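Local coordinates for RING finger protein unkempt homolog (PDB 5ELH) that binds RNA sequence-specifically through clustered CCCH zinc fingers and represses translation, helping to set the early shape of cortical neurons, at residues 89-93 / 94-98. Residues are numbered along the deposited sequence; the frame is centred on the assembly and turned at random.
Sequences RRYHL and RYYKT
His92 O takes two backbone amides from the chain that doubles back on it: Tyr96 N at 2.8 Å, almost straight in line with the carbonyl, and Tyr95 N at 3.0 Å, from above the carbonyl plane. The His92 ring adds a third bond. With CG anti to the backbone N (chi1 -157°), His92 ND1 accepts from Arg94 N at 3.2 Å, and the amide lies in the ring plane and points straight at the nitrogen; at the far side of the ring NE2 bonds Tyr55 O. A leucine at His92 would probably leave Arg94 N and Tyr55 O without these partners, so that the side-chain hold on the bend is lost while the backbone bonds could remain.

Farther along, Tyr96 swings its ring beside that of Tyr91, Tyr96 CE1 lying 3.5 Å from Tyr91 CD2, with the planes inclined at 32° and the centroids 5.4 Å apart. Arg90 O sits at the edge of the Tyr96 ring and also receives a CA-H contact from Tyr96 CA at 3.5 Å. Across the bend, Arg89 NH1 comes within 3.8 Å of Tyr95 CE2, guanidinium and ring nearly perpendicular. Asp58 ties this pair together, salt-bridged to Arg89 and hydrogen-bonded to Tyr95 OH. Thr98 N bonds Tyr95 O to close the type II turn from Tyr95 to Thr98, and Thr98 OG1 reaches the same oxygen.

The whole bend carries the chain off the end of helix 87-90 into the CCCH zinc finger whose zinc is held by Cys101, Cys111, Cys118 and His122. Tyr91 and Tyr96 both pack on Tyr7 of helix 3-10, while Arg94 salt-bridges Glu136 of helix 134-142.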
loop_
_atom_site.group_PDB
_atom_site.type_symbol
_atom_site.label_atom_id
_atom_site.label_comp_id
_atom_site.label_asym_id
_atom_site.label_seq_id
_atom_site.Cartn_x
_atom_site.Cartn_y
_atom_site.Cartn_z
ATOM N N ARG A 89 -3.699 12.108 -14.594
ATOM C CA ARG A 89 -5.106 12.239 -14.964
ATOM C C ARG A 89 -5.779 10.874 -15.029
ATOM O O ARG A 89 -6.877 10.683 -14.519
ATOM C CB ARG A 89 -5.224 12.941 -16.319
ATOM C CG ARG A 89 -6.628 12.966 -16.882
ATOM C CD ARG A 89 -7.196 14.343 -17.066
ATOM N NE ARG A 89 -7.370 14.649 -18.474
ATOM C CZ ARG A 89 -8.390 15.329 -18.988
ATOM N NH1 ARG A 89 -9.349 15.811 -18.213
ATOM N NH2 ARG A 89 -8.447 15.523 -20.297
ATOM N N ARG A 90 -5.105 9.922 -15.656
ATOM C CA ARG A 90 -5.697 8.619 -15.920
ATOM C C ARG A 90 -5.942 7.798 -14.652
ATOM O O ARG A 90 -6.839 6.957 -14.619
ATOM C CB ARG A 90 -4.810 7.853 -16.907
ATOM C CG ARG A 90 -4.964 8.331 -18.351
ATOM C CD ARG A 90 -3.892 7.775 -19.289
ATOM N NE ARG A 90 -3.721 6.324 -19.189
ATOM C CZ ARG A 90 -4.388 5.425 -19.911
ATOM N NH1 ARG A 90 -5.304 5.809 -20.796
ATOM N NH2 ARG A 90 -4.146 4.128 -19.741
ATOM N N TYR A 91 -5.146 8.036 -13.615
ATOM C CA TYR A 91 -5.279 7.302 -12.359
ATOM C C TYR A 91 -5.828 8.194 -11.248
ATOM O O TYR A 91 -5.742 7.868 -10.064
ATOM C CB TYR A 91 -3.950 6.646 -11.980
ATOM C CG TYR A 91 -3.568 5.622 -13.027
ATOM C CD1 TYR A 91 -2.819 5.989 -14.136
ATOM C CD2 TYR A 91 -4.024 4.315 -12.946
ATOM C CE1 TYR A 91 -2.493 5.081 -15.109
ATOM C CE2 TYR A 91 -3.706 3.401 -13.911
ATOM C CZ TYR A 91 -2.941 3.786 -14.999
ATOM O OH TYR A 91 -2.612 2.880 -15.984
ATOM N N HIS A 92 -6.427 9.300 -11.660
ATOM C CA HIS A 92 -7.075 10.231 -10.737
ATOM C C HIS A 92 -8.391 9.643 -10.227
ATOM O O HIS A 92 -9.081 8.899 -10.949
ATOM C CB HIS A 92 -7.344 11.554 -11.458
ATOM C CG HIS A 92 -7.480 12.739 -10.551
ATOM N ND1 HIS A 92 -8.568 12.930 -9.724
ATOM C CD2 HIS A 92 -6.677 13.814 -10.370
ATOM C CE1 HIS A 92 -8.415 14.059 -9.053
ATOM N NE2 HIS A 92 -7.283 14.620 -9.436
ATOM N N LEU A 93 -8.722 9.972 -8.982
ATOM C CA LEU A 93 -9.989 9.565 -8.359
ATOM C C LEU A 93 -11.208 9.932 -9.207
ATOM O O LEU A 93 -12.204 9.216 -9.230
ATOM C CB LEU A 93 -10.116 10.193 -6.966
ATOM C CG LEU A 93 -9.260 9.535 -5.880
ATOM C CD1 LEU A 93 -9.095 10.458 -4.676
ATOM C CD2 LEU A 93 -9.858 8.199 -5.469
ATOM N N ARG A 94 -11.094 11.030 -9.942
ATOM C CA ARG A 94 -12.162 11.540 -10.783
ATOM C C ARG A 94 -12.443 10.671 -11.999
ATOM O O ARG A 94 -13.588 10.566 -12.437
ATOM C CB ARG A 94 -11.797 12.948 -11.257
ATOM C CG ARG A 94 -12.727 13.535 -12.310
ATOM C CD ARG A 94 -14.145 13.673 -11.788
ATOM N NE ARG A 94 -15.021 14.291 -12.776
ATOM C CZ ARG A 94 -15.690 13.630 -13.713
ATOM N NH1 ARG A 94 -15.593 12.305 -13.809
ATOM N NH2 ARG A 94 -16.461 14.301 -14.559
ATOM N N TYR A 95 -11.398 10.066 -12.549
ATOM C CA TYR A 95 -11.484 9.442 -13.868
ATOM C C TYR A 95 -11.135 7.956 -13.962
ATOM O O TYR A 95 -11.638 7.267 -14.854
ATOM C CB TYR A 95 -10.620 10.215 -14.853
ATOM C CG TYR A 95 -11.186 11.556 -15.228
ATOM C CD1 TYR A 95 -12.450 11.655 -15.792
ATOM C CD2 TYR A 95 -10.457 12.724 -15.032
ATOM C CE1 TYR A 95 -12.977 12.861 -16.152
ATOM C CE2 TYR A 95 -10.983 13.956 -15.387
ATOM C CZ TYR A 95 -12.247 14.016 -15.940
ATOM O OH TYR A 95 -12.791 15.214 -16.314
ATOM N N TYR A 96 -10.295 7.448 -13.069
ATOM C CA TYR A 96 -9.844 6.057 -13.174
ATOM C C TYR A 96 -11.013 5.069 -13.267
ATOM O O TYR A 96 -11.905 5.059 -12.421
ATOM C CB TYR A 96 -8.941 5.704 -11.991
ATOM C CG TYR A 96 -8.412 4.293 -11.995
ATOM C CD1 TYR A 96 -7.527 3.856 -12.973
ATOM C CD2 TYR A 96 -8.779 3.402 -11.003
ATOM C CE1 TYR A 96 -7.039 2.562 -12.970
ATOM C CE2 TYR A 96 -8.296 2.106 -10.991
ATOM C CZ TYR A 96 -7.424 1.695 -11.971
ATOM O OH TYR A 96 -6.954 0.411 -11.944
ATOM N N LYS A 97 -10.990 4.261 -14.325
ATOM C CA LYS A 97 -12.001 3.222 -14.588
ATOM C C LYS A 97 -13.447 3.713 -14.555
ATOM O O LYS A 97 -14.347 2.949 -14.192
ATOM C CB LYS A 97 -11.856 2.060 -13.598
ATOM C CG LYS A 97 -10.473 1.423 -13.562
ATOM C CD LYS A 97 -10.368 0.282 -14.512
ATOM C CE LYS A 97 -8.977 -0.300 -14.494
ATOM N NZ LYS A 97 -8.857 -1.354 -15.521
ATOM N N THR A 98 -13.680 4.961 -14.957
ATOM C CA THR A 98 -15.036 5.522 -14.969
ATOM C C THR A 98 -15.728 5.391 -16.321
ATOM O O THR A 98 -16.928 5.641 -16.429
ATOM C CB THR A 98 -15.033 7.011 -14.572
ATOM O OG1 THR A 98 -14.232 7.755 -15.492
ATOM C CG2 THR A 98 -14.481 7.174 -13.178
#